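Oxysterol-binding protein homolog 3 (Saccharomyces cerevisiae, PDB 4IC4) transfers lipids, including sterols, between membranes in a phosphoinositide-coupled, non-vesicular way, here represented by its lipid-binding OSBP-related domain. Local coordinates at residues D33-A38 with A329-N334; P62-E67 with G333-A338; T96-F101 with F221-S226; L185-K190 with F196-P201. One frame throughout, in Å; residues are numbered along the deposited sequence.

Interaction 1: D33-A38 with A329-N334; sequences DIPEAA and AYEEGN
P35 and A38 of the extended chain 33-38 lie against the C-terminal end of helix 325-331, where a Schellman motif closes the helix and G333, with positive phi, is the C-prime residue. The pyrrolidine of P35 leans over the last helical carbonyl: its CB lies 3.6 Å from O of E331, while CD comes within 4.2 Å of CG of E331. The ring thus covers both the carbonyl and the root of the glutamate side chain. That side chain runs out extended, with CG anti to the backbone N (chi1 176°), and carries its carboxylate past the proline; OE2 forms salt bridges with R31 and R328, so the charge is met from the preceding part of the N-terminal chain and from the helix itself.

Farther along, A38 turns its methyl onto the backbone of the helix end. A CB on G333 would come close to that of A38 and, at this positive phi, would be jammed against the carbonyl O of E332. The reversal is held by N334 N bonding to A329 O at 2.8 Å and by G333 N bonding to Y330 O. Between the two touching points, water couples the backbones. One water donates to O of P35 and to O of E331, and a second donates to O of E36 and again to O of E331, so the terminal carbonyl is gripped by two waters while the proline sits beside it. At the far end the approach is closer still, with the CB of A38 only 3.5 Å from CA of G333.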
loop_
_atom_site.group_PDB
_atom_site.type_symbol
_atom_site.label_atom_id
_atom_site.label_comp_id
_atom_site.label_asym_id
_atom_site.label_seq_id
_atom_site.Cartn_x
_atom_site.Cartn_y
_atom_site.Cartn_z
ATOM N N ASP A 33 17.748 4.165 -0.642
ATOM C CA ASP A 33 18.426 2.935 -1.021
ATOM C C ASP A 33 18.329 1.937 0.124
ATOM O O ASP A 33 18.008 2.305 1.260
ATOM C CB ASP A 33 19.896 3.262 -1.333
ATOM C CG ASP A 33 20.660 2.082 -1.902
ATOM O OD1 ASP A 33 20.102 1.345 -2.737
ATOM O OD2 ASP A 33 21.836 1.902 -1.520
ATOM N N ILE A 34 18.585 0.670 -0.186
ATOM C CA ILE A 34 18.563 -0.397 0.808
ATOM C C ILE A 34 19.644 -1.403 0.465
ATOM O O ILE A 34 20.126 -1.450 -0.671
ATOM C CB ILE A 34 17.228 -1.182 0.832
ATOM C CG1 ILE A 34 16.886 -1.675 -0.579
ATOM C CG2 ILE A 34 16.134 -0.336 1.445
ATOM C CD1 ILE A 34 15.859 -2.788 -0.597
ATOM N N PRO A 35 20.045 -2.219 1.446
ATOM C CA PRO A 35 21.078 -3.224 1.181
ATOM C C PRO A 35 20.526 -4.240 0.184
ATOM O O PRO A 35 19.317 -4.459 0.115
ATOM C CB PRO A 35 21.314 -3.844 2.556
ATOM C CG PRO A 35 21.016 -2.710 3.495
ATOM C CD PRO A 35 19.767 -2.116 2.889
ATOM N N GLU A 36 21.403 -4.860 -0.597
ATOM C CA GLU A 36 20.952 -5.849 -1.560
ATOM C C GLU A 36 20.323 -7.024 -0.819
ATOM O O GLU A 36 20.669 -7.292 0.334
ATOM C CB GLU A 36 22.127 -6.335 -2.413
ATOM C CG GLU A 36 22.660 -5.284 -3.371
ATOM C CD GLU A 36 23.921 -5.735 -4.083
ATOM O OE1 GLU A 36 23.919 -6.844 -4.655
ATOM O OE2 GLU A 36 24.913 -4.977 -4.071
ATOM N N ALA A 37 19.389 -7.710 -1.474
ATOM C CA ALA A 37 18.729 -8.864 -0.871
ATOM C C ALA A 37 19.819 -9.849 -0.456
ATOM O O ALA A 37 20.772 -10.067 -1.199
ATOM C CB ALA A 37 17.786 -9.508 -1.875
ATOM N N ALA A 38 19.678 -10.435 0.727
ATOM C CA ALA A 38 20.675 -11.375 1.230
ATOM C C ALA A 38 20.374 -12.843 0.929
ATOM O O ALA A 38 21.177 -13.716 1.257
ATOM C CB ALA A 38 20.848 -11.183 2.729
ATOM N N ALA A 329 16.403 -7.037 10.869
ATOM C CA ALA A 329 17.489 -7.990 10.683
ATOM C C ALA A 329 17.533 -8.460 9.231
ATOM O O ALA A 329 18.609 -8.582 8.642
ATOM C CB ALA A 329 17.305 -9.177 11.620
ATOM N N TYR A 330 16.357 -8.707 8.657
ATOM C CA TYR A 330 16.246 -9.164 7.274
ATOM C C TYR A 330 16.752 -8.084 6.324
ATOM O O TYR A 330 17.468 -8.370 5.363
ATOM C CB TYR A 330 14.785 -9.493 6.951
ATOM C CG TYR A 330 14.574 -10.180 5.621
ATOM C CD1 TYR A 330 15.128 -11.434 5.366
ATOM C CD2 TYR A 330 13.788 -9.593 4.629
ATOM C CE1 TYR A 330 14.900 -12.091 4.159
ATOM C CE2 TYR A 330 13.554 -10.240 3.417
ATOM C CZ TYR A 330 14.111 -11.489 3.191
ATOM O OH TYR A 330 13.856 -12.142 2.007
ATOM N N GLU A 331 16.371 -6.840 6.597
ATOM C CA GLU A 331 16.792 -5.720 5.768
ATOM C C GLU A 331 18.313 -5.632 5.751
ATOM O O GLU A 331 18.920 -5.390 4.706
ATOM C CB GLU A 331 16.206 -4.410 6.313
ATOM C CG GLU A 331 16.671 -3.160 5.576
ATOM C CD GLU A 331 16.167 -1.877 6.212
ATOM O OE1 GLU A 331 14.968 -1.552 6.060
ATOM O OE2 GLU A 331 16.973 -1.192 6.874
ATOM N N GLU A 332 18.925 -5.850 6.910
ATOM C CA GLU A 332 20.376 -5.759 7.027
ATOM C C GLU A 332 21.123 -7.038 6.658
ATOM O O GLU A 332 22.327 -7.146 6.886
ATOM C CB GLU A 332 20.746 -5.299 8.440
ATOM C CG GLU A 332 19.953 -4.072 8.863
ATOM C CD GLU A 332 20.418 -3.453 10.165
ATOM O OE1 GLU A 332 20.938 -4.187 11.032
ATOM O OE2 GLU A 332 20.241 -2.226 10.325
ATOM N N GLY A 333 20.410 -8.008 6.098
ATOM C CA GLY A 333 21.053 -9.240 5.670
ATOM C C GLY A 333 21.311 -10.326 6.698
ATOM O O GLY A 333 21.960 -11.324 6.383
ATOM N N ASN A 334 20.822 -10.145 7.919
ATOM C CA ASN A 334 21.007 -11.150 8.962
ATOM C C ASN A 334 19.799 -12.083 8.869
ATOM O O ASN A 334 18.862 -11.991 9.663
ATOM C CB ASN A 334 21.062 -10.479 10.336
ATOM C CG ASN A 334 22.060 -9.336 10.385
ATOM O OD1 ASN A 334 23.251 -9.520 10.121
ATOM N ND2 ASN A 334 21.578 -8.144 10.726
HETATM O O HOH W 1 17.613 -5.064 2.211
HETATM O O HOH W 2 20.322 -7.639 3.019
#

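Interaction 2: P62-E67 with G333-A338; sequences PVTSNE and GNVDKA
A small apolar contact joins V63 and T64, in the 3-10 turn just before strand 66-67, to V335 and A338 in the first turn of helix 335-354. V63 does most of the work and spreads its two methyls over the helix surface. CG2, held anti to the backbone N, reaches the CB of A338 at 3.9 Å, whereas CG1 slants across V335 and comes 4.2 Å from its CG1. The same V335 methyl is met from another direction by CG2 of T64, at 4.1 Å, the two side chains running nearly perpendicular. V335 CG1 is thus touched by one methyl from each of the two turn residues.

Polar ties beside this patch also link the turn to the helix: V63 N bonds to the carboxylate of E339, and N66 OD1 accepts a hydrogen bond from K342. Y330 and F120 also pack on V63. The turn itself is closed by S65 N bonding to P62 O.

The 3-10 turn follows S58-M61, with P62 alone between them; those residues bind phosphatidylinositol 4-phosphate together with K118, and the partner helix carries the ligand residues E346-R350. Joining two ligand-bearing parts of the chain is consistent with a place in the framework of the phosphoinositide-binding site.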
loop_
_atom_site.group_PDB
_atom_site.type_symbol
_atom_site.label_atom_id
_atom_site.label_comp_id
_atom_site.label_asym_id
_atom_site.label_seq_id
_atom_site.Cartn_x
_atom_site.Cartn_y
_atom_site.Cartn_z
ATOM N N PRO A 62 8.803 -18.945 5.028
ATOM C CA PRO A 62 10.137 -18.614 5.528
ATOM C C PRO A 62 10.335 -17.117 5.322
ATOM O O PRO A 62 9.723 -16.524 4.430
ATOM C CB PRO A 62 11.052 -19.457 4.643
ATOM C CG PRO A 62 10.306 -19.498 3.350
ATOM C CD PRO A 62 8.886 -19.750 3.799
ATOM N N VAL A 63 11.179 -16.506 6.141
ATOM C CA VAL A 63 11.421 -15.073 6.031
ATOM C C VAL A 63 11.998 -14.693 4.663
ATOM O O VAL A 63 11.903 -13.544 4.235
ATOM C CB VAL A 63 12.373 -14.585 7.152
ATOM C CG1 VAL A 63 13.785 -15.089 6.901
ATOM C CG2 VAL A 63 12.339 -13.071 7.240
ATOM N N THR A 64 12.583 -15.666 3.970
ATOM C CA THR A 64 13.166 -15.411 2.658
ATOM C C THR A 64 12.105 -15.157 1.587
ATOM O O THR A 64 12.421 -14.691 0.489
ATOM C CB THR A 64 14.060 -16.582 2.219
ATOM O OG1 THR A 64 13.334 -17.808 2.357
ATOM C CG2 THR A 64 15.325 -16.629 3.067
ATOM N N SER A 65 10.849 -15.464 1.908
ATOM C CA SER A 65 9.742 -15.239 0.982
ATOM C C SER A 65 9.262 -13.794 1.092
ATOM O O SER A 65 8.396 -13.361 0.334
ATOM C CB SER A 65 8.566 -16.162 1.306
ATOM O OG SER A 65 8.915 -17.529 1.173
ATOM N N ASN A 66 9.827 -13.057 2.041
ATOM C CA ASN A 66 9.435 -11.669 2.267
ATOM C C ASN A 66 10.396 -10.634 1.693
ATOM O O ASN A 66 11.523 -10.947 1.298
ATOM C CB ASN A 66 9.333 -11.396 3.774
ATOM C CG ASN A 66 8.249 -12.203 4.452
ATOM O OD1 ASN A 66 8.387 -12.584 5.617
ATOM N ND2 ASN A 66 7.161 -12.456 3.745
ATOM N N GLU A 67 9.908 -9.396 1.642
ATOM C CA GLU A 67 10.700 -8.238 1.254
ATOM C C GLU A 67 10.744 -7.500 2.600
ATOM O O GLU A 67 9.861 -7.699 3.441
ATOM C CB GLU A 67 10.014 -7.411 0.160
ATOM C CG GLU A 67 8.573 -7.048 0.424
ATOM C CD GLU A 67 7.961 -6.258 -0.717
ATOM O OE1 GLU A 67 8.552 -6.249 -1.819
ATOM O OE2 GLU A 67 6.887 -5.656 -0.515
ATOM N N GLY A 333 20.410 -8.008 6.098
ATOM C CA GLY A 333 21.053 -9.240 5.670
ATOM C C GLY A 333 21.311 -10.326 6.698
ATOM O O GLY A 333 21.960 -11.324 6.383
ATOM N N ASN A 334 20.822 -10.145 7.919
ATOM C CA ASN A 334 21.007 -11.150 8.962
ATOM C C ASN A 334 19.799 -12.083 8.869
ATOM O O ASN A 334 18.862 -11.991 9.663
ATOM C CB ASN A 334 21.062 -10.479 10.336
ATOM C CG ASN A 334 22.060 -9.336 10.385
ATOM O OD1 ASN A 334 23.251 -9.520 10.121
ATOM N ND2 ASN A 334 21.578 -8.144 10.726
ATOM N N VAL A 335 19.833 -12.977 7.885
ATOM C CA VAL A 335 18.738 -13.909 7.629
ATOM C C VAL A 335 18.368 -14.866 8.761
ATOM O O VAL A 335 17.196 -14.976 9.120
ATOM C CB VAL A 335 19.018 -14.742 6.363
ATOM C CG1 VAL A 335 17.861 -15.698 6.101
ATOM C CG2 VAL A 335 19.226 -13.817 5.173
ATOM N N ASP A 336 19.353 -15.573 9.304
ATOM C CA ASP A 336 19.089 -16.513 10.387
ATOM C C ASP A 336 18.362 -15.835 11.541
ATOM O O ASP A 336 17.380 -16.364 12.067
ATOM C CB ASP A 336 20.399 -17.128 10.885
ATOM C CG ASP A 336 20.968 -18.147 9.916
ATOM O OD1 ASP A 336 21.126 -17.812 8.722
ATOM O OD2 ASP A 336 21.260 -19.282 10.348
ATOM N N LYS A 337 18.845 -14.661 11.932
ATOM C CA LYS A 337 18.223 -13.925 13.019
ATOM C C LYS A 337 16.818 -13.479 12.641
ATOM O O LYS A 337 15.910 -13.516 13.469
ATOM C CB LYS A 337 19.076 -12.717 13.411
ATOM C CG LYS A 337 20.210 -13.071 14.359
ATOM C CD LYS A 337 19.662 -13.598 15.681
ATOM C CE LYS A 337 20.755 -14.203 16.549
ATOM N NZ LYS A 337 21.819 -13.221 16.899
ATOM N N ALA A 338 16.639 -13.065 11.390
ATOM C CA ALA A 338 15.328 -12.625 10.931
ATOM C C ALA A 338 14.321 -13.764 11.040
ATOM O O ALA A 338 13.184 -13.559 11.468
ATOM C CB ALA A 338 15.411 -12.135 9.493
#

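Interaction 3: T96-F101 with F221-S226; sequences TFVSAF and FEVHSS
V98 and V223 touch beside a flat group that neither segment supplies: the indole of W198, from the neighbouring strand 195-199, packs against both. The methyls CG1 of V98 and CG1 of V223 lie on one side of the indole plane, and L185 covers the other. Between the segments themselves no ring is engaged, and F221 turns its phenyl toward P201, I233 and F235.

The direct contact is a meeting of methyls. V98 projects from helix 94-104 and V223 from strand 214-225, and their CG1 atoms approach to 3.9 Å as the side chains cross at a slant. Each valine holds CG1 opposite its own backbone N (chi1 174° in both), which sends that branch into the interface. The second methyl of V223, CG2, comes 4.3 Å from OG of S99. That hydroxyl is occupied elsewhere, with I95 O and with S231 OG, so the methyl rests beside a polar atom already supplied with partners. S231 belongs to strand 230-235, whose backbone is bonded to V223.

The direct helix-strand contact is apolar, resting on van der Waals packing and burial of methyls; directional bonding enters through S99, which ties the helix to the adjacent strand 230-235.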
loop_
_atom_site.group_PDB
_atom_site.type_symbol
_atom_site.label_atom_id
_atom_site.label_comp_id
_atom_site.label_asym_id
_atom_site.label_seq_id
_atom_site.Cartn_x
_atom_site.Cartn_y
_atom_site.Cartn_z
ATOM N N THR A 96 -9.609 13.943 -13.024
ATOM C CA THR A 96 -8.565 13.493 -13.938
ATOM C C THR A 96 -7.323 13.144 -13.122
ATOM O O THR A 96 -6.682 12.120 -13.351
ATOM C CB THR A 96 -8.184 14.577 -14.974
ATOM O OG1 THR A 96 -7.786 15.772 -14.294
ATOM C CG2 THR A 96 -9.355 14.882 -15.884
ATOM N N PHE A 97 -6.995 13.997 -12.157
ATOM C CA PHE A 97 -5.820 13.772 -11.328
ATOM C C PHE A 97 -6.072 12.730 -10.245
ATOM O O PHE A 97 -5.160 11.997 -9.854
ATOM C CB PHE A 97 -5.346 15.101 -10.737
ATOM C CG PHE A 97 -4.925 16.090 -11.784
ATOM C CD1 PHE A 97 -5.855 16.940 -12.369
ATOM C CD2 PHE A 97 -3.619 16.097 -12.259
ATOM C CE1 PHE A 97 -5.490 17.780 -13.423
ATOM C CE2 PHE A 97 -3.244 16.932 -13.312
ATOM C CZ PHE A 97 -4.183 17.772 -13.893
ATOM N N VAL A 98 -7.307 12.657 -9.760
ATOM C CA VAL A 98 -7.634 11.651 -8.756
ATOM C C VAL A 98 -7.520 10.287 -9.439
ATOM O O VAL A 98 -7.055 9.318 -8.840
ATOM C CB VAL A 98 -9.063 11.845 -8.197
ATOM C CG1 VAL A 98 -9.427 10.690 -7.273
ATOM C CG2 VAL A 98 -9.145 13.157 -7.436
ATOM N N SER A 99 -7.927 10.216 -10.704
ATOM C CA SER A 99 -7.839 8.965 -11.449
ATOM C C SER A 99 -6.373 8.562 -11.616
ATOM O O SER A 99 -6.017 7.395 -11.459
ATOM C CB SER A 99 -8.495 9.113 -12.822
ATOM O OG SER A 99 -9.888 9.341 -12.689
ATOM N N ALA A 100 -5.524 9.532 -11.938
ATOM C CA ALA A 100 -4.099 9.260 -12.099
ATOM C C ALA A 100 -3.562 8.719 -10.777
ATOM O O ALA A 100 -2.791 7.756 -10.747
ATOM C CB ALA A 100 -3.357 10.542 -12.486
ATOM N N PHE A 101 -3.971 9.348 -9.681
ATOM C CA PHE A 101 -3.531 8.913 -8.360
ATOM C C PHE A 101 -3.974 7.480 -8.087
ATOM O O PHE A 101 -3.191 6.662 -7.612
ATOM C CB PHE A 101 -4.100 9.833 -7.277
ATOM C CG PHE A 101 -3.768 9.393 -5.877
ATOM C CD1 PHE A 101 -2.497 9.611 -5.349
ATOM C CD2 PHE A 101 -4.712 8.729 -5.103
ATOM C CE1 PHE A 101 -2.173 9.169 -4.065
ATOM C CE2 PHE A 101 -4.396 8.282 -3.815
ATOM C CZ PHE A 101 -3.122 8.505 -3.296
ATOM N N PHE A 221 -12.180 -0.562 -13.379
ATOM C CA PHE A 221 -12.651 -0.018 -12.110
ATOM C C PHE A 221 -13.012 1.446 -12.323
ATOM O O PHE A 221 -12.564 2.066 -13.291
ATOM C CB PHE A 221 -11.599 -0.194 -10.997
ATOM C CG PHE A 221 -10.531 0.862 -10.967
ATOM C CD1 PHE A 221 -10.607 1.915 -10.059
ATOM C CD2 PHE A 221 -9.426 0.778 -11.805
ATOM C CE1 PHE A 221 -9.592 2.867 -9.981
ATOM C CE2 PHE A 221 -8.405 1.724 -11.739
ATOM C CZ PHE A 221 -8.485 2.771 -10.826
ATOM N N GLU A 222 -13.839 1.989 -11.439
ATOM C CA GLU A 222 -14.264 3.370 -11.581
ATOM C C GLU A 222 -14.021 4.224 -10.346
ATOM O O GLU A 222 -13.994 3.731 -9.218
ATOM C CB GLU A 222 -15.755 3.432 -11.940
ATOM C CG GLU A 222 -16.152 2.575 -13.135
ATOM C CD GLU A 222 -17.558 2.875 -13.627
ATOM O OE1 GLU A 222 -18.491 2.893 -12.799
ATOM O OE2 GLU A 222 -17.730 3.090 -14.848
ATOM N N VAL A 223 -13.835 5.515 -10.583
ATOM C CA VAL A 223 -13.645 6.481 -9.518
ATOM C C VAL A 223 -14.897 7.342 -9.585
ATOM O O VAL A 223 -15.279 7.796 -10.664
ATOM C CB VAL A 223 -12.411 7.366 -9.761
ATOM C CG1 VAL A 223 -12.337 8.457 -8.700
ATOM C CG2 VAL A 223 -11.155 6.511 -9.739
ATOM N N HIS A 224 -15.537 7.558 -8.445
ATOM C CA HIS A 224 -16.760 8.350 -8.407
ATOM C C HIS A 224 -16.648 9.577 -7.520
ATOM O O HIS A 224 -16.099 9.518 -6.421
ATOM C CB HIS A 224 -17.924 7.476 -7.935
ATOM C CG HIS A 224 -18.277 6.378 -8.888
ATOM N ND1 HIS A 224 -18.910 6.611 -10.091
ATOM C CD2 HIS A 224 -18.062 5.042 -8.829
ATOM C CE1 HIS A 224 -19.070 5.467 -10.731
ATOM N NE2 HIS A 224 -18.564 4.500 -9.987
ATOM N N SER A 225 -17.179 10.691 -8.012
ATOM C CA SER A 225 -17.166 11.946 -7.282
ATOM C C SER A 225 -18.545 12.232 -6.711
ATOM O O SER A 225 -19.560 11.878 -7.313
ATOM C CB SER A 225 -16.770 13.096 -8.207
ATOM O OG SER A 225 -17.112 14.339 -7.623
ATOM N N SER A 226 -18.578 12.877 -5.551
ATOM C CA SER A 226 -19.845 13.220 -4.921
ATOM C C SER A 226 -20.612 14.224 -5.780
ATOM O O SER A 226 -21.796 14.470 -5.545
ATOM C CB SER A 226 -19.604 13.805 -3.525
ATOM O OG SER A 226 -18.737 14.928 -3.572
#

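Interaction 4: L185-K190 with F196-P201; sequences LRLKFK and FEWTQP
L185 and W198 interlock in this hairpin, in which strands 177-189 and 195-199 run antiparallel. The indole lies as a flat floor and the leucine is the bump on it: CB stands 4.1 Å from the centroid of the six-membered ring, 18° off its normal, and CD2 reaches NE1 at 3.6 Å. W198 holds CG between its backbone N and carbonyl carbon (chi1 73°), laying the indole back under the leucine. The other methyl, CD1, fits against CG of Q200 at 3.8 Å.

Next along the same face, L187 and F196 stand side by side, CD2 of the leucine 3.8 Å from CD2 of the phenylalanine. F196 then pushes a corner over the ring of F189, CE2 lying 3.4 Å from CZ, with the planes inclined at 49°. With alanine in place of F189 the surface beneath that corner is gone, and F196 would probably lose its backstop and be freer to turn.

The opposite face is polar. There R186 and E197 form a salt bridge, NH1 to OE1 at 2.7 Å, though the hydrogen bond within it is strongly bent and weak. Backbone bonds fix the register at the L185-W198 and L187-F196 hydrogen-bonded pairs, with L187 N only 2.8 Å from O of F196, while R186-E197 is the non-hydrogen-bonded pair between them. The L187-F196 bonds are both sound; that from W198 N to L185 O is weak.

Helix 94-104 covers the apolar face, V98 touching both L187 and W198. This is an amphipathic antiparallel beta hairpin in the barrel wall of the OSBP-related domain.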
loop_
_atom_site.group_PDB
_atom_site.type_symbol
_atom_site.label_atom_id
_atom_site.label_comp_id
_atom_site.label_asym_id
_atom_site.label_seq_id
_atom_site.Cartn_x
_atom_site.Cartn_y
_atom_site.Cartn_z
ATOM N N LEU A 185 -11.441 3.314 -0.942
ATOM C CA LEU A 185 -10.572 4.420 -0.569
ATOM C C LEU A 185 -11.478 5.640 -0.629
ATOM O O LEU A 185 -12.096 5.910 -1.662
ATOM C CB LEU A 185 -9.412 4.579 -1.554
ATOM C CG LEU A 185 -8.365 3.467 -1.568
ATOM C CD1 LEU A 185 -8.911 2.280 -2.348
ATOM C CD2 LEU A 185 -7.081 3.973 -2.215
ATOM N N ARG A 186 -11.557 6.366 0.478
ATOM C CA ARG A 186 -12.409 7.543 0.561
ATOM C C ARG A 186 -11.587 8.813 0.665
ATOM O O ARG A 186 -11.006 9.109 1.714
ATOM C CB ARG A 186 -13.340 7.430 1.769
ATOM C CG ARG A 186 -14.216 6.182 1.762
ATOM C CD ARG A 186 -15.090 6.104 3.004
ATOM N NE ARG A 186 -15.846 4.854 3.068
ATOM C CZ ARG A 186 -16.817 4.521 2.225
ATOM N NH1 ARG A 186 -17.163 5.346 1.245
ATOM N NH2 ARG A 186 -17.443 3.360 2.358
ATOM N N LEU A 187 -11.557 9.563 -0.429
ATOM C CA LEU A 187 -10.819 10.810 -0.501
ATOM C C LEU A 187 -11.760 11.992 -0.305
ATOM O O LEU A 187 -12.858 12.018 -0.857
ATOM C CB LEU A 187 -10.139 10.925 -1.866
ATOM C CG LEU A 187 -9.547 12.278 -2.262
ATOM C CD1 LEU A 187 -8.353 12.598 -1.381
ATOM C CD2 LEU A 187 -9.144 12.237 -3.733
ATOM N N LYS A 188 -11.326 12.956 0.494
ATOM C CA LYS A 188 -12.109 14.162 0.739
ATOM C C LYS A 188 -11.262 15.405 0.514
ATOM O O LYS A 188 -10.162 15.524 1.051
ATOM C CB LYS A 188 -12.635 14.196 2.178
ATOM C CG LYS A 188 -13.249 15.541 2.559
ATOM C CD LYS A 188 -13.646 15.602 4.022
ATOM C CE LYS A 188 -14.174 16.982 4.382
ATOM N NZ LYS A 188 -14.507 17.082 5.827
ATOM N N PHE A 189 -11.772 16.322 -0.300
ATOM C CA PHE A 189 -11.097 17.591 -0.546
ATOM C C PHE A 189 -11.451 18.462 0.658
ATOM O O PHE A 189 -12.627 18.699 0.924
ATOM C CB PHE A 189 -11.645 18.260 -1.810
ATOM C CG PHE A 189 -10.997 17.806 -3.085
ATOM C CD1 PHE A 189 -10.179 16.680 -3.117
ATOM C CD2 PHE A 189 -11.214 18.509 -4.270
ATOM C CE1 PHE A 189 -9.589 16.263 -4.313
ATOM C CE2 PHE A 189 -10.632 18.101 -5.463
ATOM C CZ PHE A 189 -9.818 16.977 -5.487
ATOM N N LYS A 190 -10.448 18.923 1.396
ATOM C CA LYS A 190 -10.710 19.764 2.555
ATOM C C LYS A 190 -10.915 21.208 2.115
ATOM O O LYS A 190 -11.211 22.087 2.925
ATOM C CB LYS A 190 -9.564 19.644 3.563
ATOM C CG LYS A 190 -9.536 18.281 4.249
ATOM C CD LYS A 190 -8.241 18.019 4.997
ATOM C CE LYS A 190 -8.065 18.941 6.185
ATOM N NZ LYS A 190 -6.796 18.641 6.899
ATOM N N PHE A 196 -14.359 11.626 -3.253
ATOM C CA PHE A 196 -14.045 10.702 -4.336
ATOM C C PHE A 196 -13.909 9.331 -3.696
ATOM O O PHE A 196 -13.366 9.203 -2.600
ATOM C CB PHE A 196 -12.730 11.083 -5.015
ATOM C CG PHE A 196 -12.763 12.421 -5.688
ATOM C CD1 PHE A 196 -13.121 12.535 -7.029
ATOM C CD2 PHE A 196 -12.449 13.570 -4.974
ATOM C CE1 PHE A 196 -13.163 13.787 -7.649
ATOM C CE2 PHE A 196 -12.489 14.825 -5.584
ATOM C CZ PHE A 196 -12.846 14.931 -6.922
ATOM N N GLU A 197 -14.406 8.307 -4.374
ATOM C CA GLU A 197 -14.331 6.951 -3.855
ATOM C C GLU A 197 -13.986 5.960 -4.952
ATOM O O GLU A 197 -14.334 6.156 -6.119
ATOM C CB GLU A 197 -15.666 6.548 -3.221
ATOM C CG GLU A 197 -16.050 7.338 -1.986
ATOM C CD GLU A 197 -17.459 7.022 -1.514
ATOM O OE1 GLU A 197 -17.767 5.829 -1.316
ATOM O OE2 GLU A 197 -18.257 7.968 -1.339
ATOM N N TRP A 198 -13.280 4.901 -4.573
ATOM C CA TRP A 198 -12.922 3.856 -5.511
ATOM C C TRP A 198 -12.346 2.662 -4.774
ATOM O O TRP A 198 -11.893 2.778 -3.633
ATOM C CB TRP A 198 -11.919 4.375 -6.560
ATOM C CG TRP A 198 -10.510 4.598 -6.078
ATOM C CD1 TRP A 198 -9.481 3.697 -6.097
ATOM C CD2 TRP A 198 -9.968 5.812 -5.547
ATOM N NE1 TRP A 198 -8.331 4.278 -5.614
ATOM C CE2 TRP A 198 -8.602 5.576 -5.268
ATOM C CE3 TRP A 198 -10.505 7.079 -5.278
ATOM C CZ2 TRP A 198 -7.764 6.562 -4.732
ATOM C CZ3 TRP A 198 -9.670 8.062 -4.745
ATOM C CH2 TRP A 198 -8.314 7.794 -4.478
ATOM N N THR A 199 -12.427 1.506 -5.421
ATOM C CA THR A 199 -11.867 0.270 -4.890
ATOM C C THR A 199 -10.679 0.002 -5.803
ATOM O O THR A 199 -10.792 0.134 -7.022
ATOM C CB THR A 199 -12.873 -0.897 -4.992
ATOM O OG1 THR A 199 -13.954 -0.670 -4.083
ATOM C CG2 THR A 199 -12.201 -2.221 -4.651
ATOM N N GLN A 200 -9.530 -0.347 -5.234
ATOM C CA GLN A 200 -8.367 -0.606 -6.069
ATOM C C GLN A 200 -8.639 -1.738 -7.050
ATOM O O GLN A 200 -9.320 -2.708 -6.723
ATOM C CB GLN A 200 -7.139 -0.909 -5.204
ATOM C CG GLN A 200 -6.548 0.357 -4.600
ATOM C CD GLN A 200 -5.216 0.142 -3.910
ATOM O OE1 GLN A 200 -4.511 1.105 -3.598
ATOM N NE2 GLN A 200 -4.867 -1.114 -3.662
ATOM N N PRO A 201 -8.113 -1.621 -8.275
ATOM C CA PRO A 201 -8.319 -2.649 -9.297
ATOM C C PRO A 201 -7.711 -3.999 -8.955
ATOM O O PRO A 201 -6.779 -4.098 -8.157
ATOM C CB PRO A 201 -7.683 -2.032 -10.536
ATOM C CG PRO A 201 -6.560 -1.243 -9.960
ATOM C CD PRO A 201 -7.212 -0.567 -8.770
#

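Interactions 3 and 4 are buried and sit together on the same side of the chain's centre, their centres 7 Å apart. They share the barrel wall: strands 195-199 and 214-225 are neighbours, joined by a bond from E197 N to H224 O, and helix 94-104 packs on both. Interactions 1 and 2 lie across that centre, partly buried, and share G333 and N334 at the junction of helices 325-331 and 335-354; Y330 OH probably bonds to N66 O between them. Chemistry follows place: water-bridged carbonyls at the exposed end in interaction 1, methyl packing in interactions 2 and 3, and paired backbones with aromatic packing and a salt bridge in interaction 4.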